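Local coordinates for protein SPD1 nuclease (Streptococcus pyogenes, PDB 2XH3) that probably cleaves DNA as a prophage-encoded extracellular endonuclease of the His-Me finger (DNA/RNA non-specific) class, at residues Q196-Y201 with T229-N234. The protein carries 1 engineered substitution. Numbering follows the deposited sequence.
Sequences QIELQY and TVILEN
L199 meets L232 and V230 on the buried face of two antiparallel strands, and these three make the apolar centre. CD2 of L199 meets CD1 of L232, diagonally across the pair, at 4.0 Å, and the CB atoms of the paired L199 and V230 are 4.2 Å apart. Beyond them the Y201 ring meets V230 CG2 obliquely: with chi1 at 47°, its CG is wedged between backbone N and carbonyl carbon, which swings the ring across to the second strand and leaves OH 3.4 Å from V230 CG2. That hydroxyl is hydrogen-bonded to E220, so the ring is held at its far end as well.

Four backbone hydrogen bonds bind the strands, two in each of the hydrogen-bonded pairs I197–L232 and L199–V230. The straightest is L232 N to I197 O, at 174°. CA-H...O contacts supplement them, for example from E198 CA to V230 O.

On the opposite face the character turns polar. Two extended side chains of the facing strand meet I231, one at each branch: E198 runs alongside it, carboxylate OE2 3.6 Å from CG1, and Q196 slants over so that NE2 comes within 3.4 Å of CG2. Both are van der Waals contacts. At the far edge one water joins the side chains of Q200 and T229, donating to Q200 OE1 and bonded to T229 OG1; Q200 NE2 goes to the carbonyl of K52.

The pair belongs to the antiparallel sheet of the nuclease, which strand 178-186 continues beyond 196-204, while short strand 221-222 also pairs with 228-233. Helices pack one face of it: Y163 of helix 161-173 packs under L199, V230, L232 and Y201, and L144 of helix 142-146 covers I197 and L232, closing the core between sheet and helices.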
ATOM      1  N   GLN A 196      -9.361   5.790   1.985  1.00 20.14           N
ATOM      2  CA  GLN A 196      -8.848   4.481   2.279  1.00 19.84           C
ATOM      3  C   GLN A 196      -7.659   4.163   1.415  1.00 21.29           C
ATOM      4  O   GLN A 196      -7.462   4.810   0.426  1.00 23.27           O
ATOM      5  CB  GLN A 196      -9.913   3.433   1.983  1.00 18.35           C
ATOM      6  CG  GLN A 196     -11.169   3.631   2.792  1.00 22.44           C
ATOM      7  CD  GLN A 196     -12.243   2.588   2.487  1.00 24.59           C
ATOM      8  OE1 GLN A 196     -12.472   2.236   1.331  1.00 23.71           O
ATOM      9  NE2 GLN A 196     -12.905   2.095   3.532  1.00 21.66           N
ATOM     10  N   ILE A 197      -6.891   3.134   1.770  1.00 23.20           N
ATOM     11  CA  ILE A 197      -5.803   2.614   0.930  1.00 22.31           C
ATOM     12  C   ILE A 197      -6.103   1.128   0.818  1.00 21.00           C
ATOM     13  O   ILE A 197      -6.517   0.514   1.796  1.00 24.51           O
ATOM     14  CB  ILE A 197      -4.426   2.768   1.631  1.00 23.86           C
ATOM     15  CG1 ILE A 197      -4.190   4.211   2.042  1.00 24.38           C
ATOM     16  CG2 ILE A 197      -3.289   2.489   0.698  1.00 20.64           C
ATOM     17  CD1 ILE A 197      -3.509   5.001   0.948  1.00 26.78           C
ATOM     18  N   GLU A 198      -5.927   0.534  -0.362  1.00 20.11           N
ATOM     19  CA  GLU A 198      -6.079  -0.903  -0.510  1.00 17.77           C
ATOM     20  C   GLU A 198      -4.685  -1.473  -0.778  1.00 20.93           C
ATOM     21  O   GLU A 198      -3.958  -0.965  -1.674  1.00 22.27           O
ATOM     22  CB  GLU A 198      -7.032  -1.263  -1.647  1.00 16.06           C
ATOM     23  CG  GLU A 198      -8.442  -1.011  -1.327  1.00 19.27           C
ATOM     24  CD  GLU A 198      -9.436  -1.590  -2.300  1.00 20.90           C
ATOM     25  OE1 GLU A 198      -9.078  -1.965  -3.417  1.00 25.41           O
ATOM     26  OE2 GLU A 198     -10.624  -1.656  -1.954  1.00 23.08           O
ATOM     27  N   LEU A 199      -4.303  -2.493   0.012  1.00 18.98           N
ATOM     28  CA  LEU A 199      -3.095  -3.269  -0.217  1.00 18.65           C
ATOM     29  C   LEU A 199      -3.500  -4.576  -0.849  1.00 21.22           C
ATOM     30  O   LEU A 199      -4.374  -5.277  -0.291  1.00 24.47           O
ATOM     31  CB  LEU A 199      -2.468  -3.533   1.119  1.00 20.65           C
ATOM     32  CG  LEU A 199      -1.571  -2.454   1.723  1.00 23.87           C
ATOM     33  CD1 LEU A 199      -2.083  -1.062   1.564  1.00 25.37           C
ATOM     34  CD2 LEU A 199      -1.330  -2.772   3.181  1.00 27.93           C
ATOM     35  N   GLN A 200      -2.925  -4.908  -2.020  1.00 20.49           N
ATOM     36  CA  GLN A 200      -3.236  -6.175  -2.689  1.00 19.08           C
ATOM     37  C   GLN A 200      -1.956  -6.980  -2.793  1.00 22.39           C
ATOM     38  O   GLN A 200      -0.936  -6.511  -3.319  1.00 22.65           O
ATOM     39  CB  GLN A 200      -3.832  -5.959  -4.083  1.00 20.04           C
ATOM     40  CG  GLN A 200      -4.236  -7.246  -4.904  1.00 20.46           C
ATOM     41  CD  GLN A 200      -4.543  -6.904  -6.363  1.00 26.61           C
ATOM     42  OE1 GLN A 200      -5.680  -6.583  -6.702  1.00 27.00           O
ATOM     43  NE2 GLN A 200      -3.510  -6.903  -7.219  1.00 22.51           N
ATOM     44  N   TYR A 201      -1.978  -8.215  -2.326  1.00 27.90           N
ATOM     45  CA  TYR A 201      -0.711  -8.992  -2.360  1.00 27.07           C
ATOM     46  C   TYR A 201      -0.951 -10.464  -2.515  1.00 29.23           C
ATOM     47  O   TYR A 201      -1.961 -10.996  -2.015  1.00 31.81           O
ATOM     48  CB  TYR A 201       0.133  -8.732  -1.110  1.00 24.75           C
ATOM     49  CG  TYR A 201      -0.604  -8.790   0.222  1.00 22.52           C
ATOM     50  CD1 TYR A 201      -0.849 -10.003   0.856  1.00 23.47           C
ATOM     51  CD2 TYR A 201      -1.011  -7.616   0.880  1.00 20.21           C
ATOM     52  CE1 TYR A 201      -1.536 -10.047   2.138  1.00 24.38           C
ATOM     53  CE2 TYR A 201      -1.686  -7.659   2.136  1.00 19.05           C
ATOM     54  CZ  TYR A 201      -1.928  -8.878   2.744  1.00 20.00           C
ATOM     55  OH  TYR A 201      -2.613  -8.952   3.918  1.00 21.07           O
ATOM     56  N   THR A 229      -6.695  -8.867  -0.418  1.00 26.84           N
ATOM     57  CA  THR A 229      -6.887  -7.428  -0.421  1.00 25.67           C
ATOM     58  C   THR A 229      -7.225  -7.030   1.028  1.00 24.99           C
ATOM     59  O   THR A 229      -7.916  -7.765   1.754  1.00 27.66           O
ATOM     60  CB  THR A 229      -8.022  -6.999  -1.456  1.00 22.30           C
ATOM     61  OG1 THR A 229      -7.674  -7.451  -2.765  1.00 22.44           O
ATOM     62  CG2 THR A 229      -8.140  -5.513  -1.580  1.00 19.01           C
ATOM     63  N   VAL A 230      -6.726  -5.870   1.419  1.00 22.72           N
ATOM     64  CA  VAL A 230      -6.846  -5.324   2.754  1.00 22.20           C
ATOM     65  C   VAL A 230      -7.231  -3.861   2.526  1.00 25.11           C
ATOM     66  O   VAL A 230      -6.518  -3.147   1.796  1.00 21.69           O
ATOM     67  CB  VAL A 230      -5.451  -5.370   3.460  1.00 23.42           C
ATOM     68  CG1 VAL A 230      -5.364  -4.416   4.625  1.00 21.68           C
ATOM     69  CG2 VAL A 230      -5.176  -6.778   3.953  1.00 22.12           C
ATOM     70  N   ILE A 231      -8.351  -3.425   3.128  1.00 21.51           N
ATOM     71  CA  ILE A 231      -8.827  -2.065   3.005  1.00 22.17           C
ATOM     72  C   ILE A 231      -8.431  -1.342   4.294  1.00 23.39           C
ATOM     73  O   ILE A 231      -8.871  -1.738   5.368  1.00 25.33           O
ATOM     74  CB  ILE A 231     -10.367  -2.071   2.868  1.00 21.26           C
ATOM     75  CG1 ILE A 231     -10.771  -2.574   1.504  1.00 23.41           C
ATOM     76  CG2 ILE A 231     -10.980  -0.708   3.120  1.00 20.84           C
ATOM     77  CD1 ILE A 231     -12.250  -3.063   1.505  1.00 22.94           C
ATOM     78  N   LEU A 232      -7.616  -0.299   4.194  1.00 20.71           N
ATOM     79  CA  LEU A 232      -7.209   0.487   5.364  1.00 22.77           C
ATOM     80  C   LEU A 232      -7.828   1.891   5.338  1.00 26.24           C
ATOM     81  O   LEU A 232      -7.791   2.589   4.301  1.00 23.84           O
ATOM     82  CB  LEU A 232      -5.657   0.607   5.421  1.00 23.04           C
ATOM     83  CG  LEU A 232      -4.895  -0.755   5.504  1.00 29.48           C
ATOM     84  CD1 LEU A 232      -3.431  -0.588   5.742  1.00 29.48           C
ATOM     85  CD2 LEU A 232      -5.382  -1.625   6.630  1.00 24.98           C
ATOM     86  N   GLU A 233      -8.300   2.337   6.505  1.00 23.68           N
ATOM     87  CA  GLU A 233      -8.893   3.614   6.643  1.00 21.29           C
ATOM     88  C   GLU A 233      -7.835   4.744   6.694  1.00 24.07           C
ATOM     89  O   GLU A 233      -6.943   4.728   7.536  1.00 25.66           O
ATOM     90  CB  GLU A 233      -9.874   3.618   7.848  1.00 20.78           C
ATOM     91  CG  GLU A 233     -10.723   4.888   7.820  1.00 25.29           C
ATOM     92  CD  GLU A 233     -11.725   5.007   8.953  1.00 35.67           C
ATOM     93  OE1 GLU A 233     -12.946   4.633   8.746  1.00 34.06           O
ATOM     94  OE2 GLU A 233     -11.277   5.482  10.053  1.00 30.84           O
ATOM     95  N   ASN A 234      -7.916   5.740   5.811  1.00 23.63           N
ATOM     96  CA  ASN A 234      -6.996   6.878   5.915  1.00 23.56           C
ATOM     97  C   ASN A 234      -7.512   7.853   6.982  1.00 26.26           C
ATOM     98  O   ASN A 234      -8.208   8.863   6.681  1.00 23.37           O
ATOM     99  CB  ASN A 234      -6.823   7.565   4.560  1.00 21.66           C
ATOM    100  CG  ASN A 234      -5.744   8.619   4.569  1.00 24.13           C
ATOM    101  OD1 ASN A 234      -4.917   8.658   5.440  1.00 27.09           O
ATOM    102  ND2 ASN A 234      -5.749   9.482   3.575  1.00 30.04           N
TER
HETATM  103  O   HOH W   1      -7.255  -5.607  -4.738  1.00 27.59           O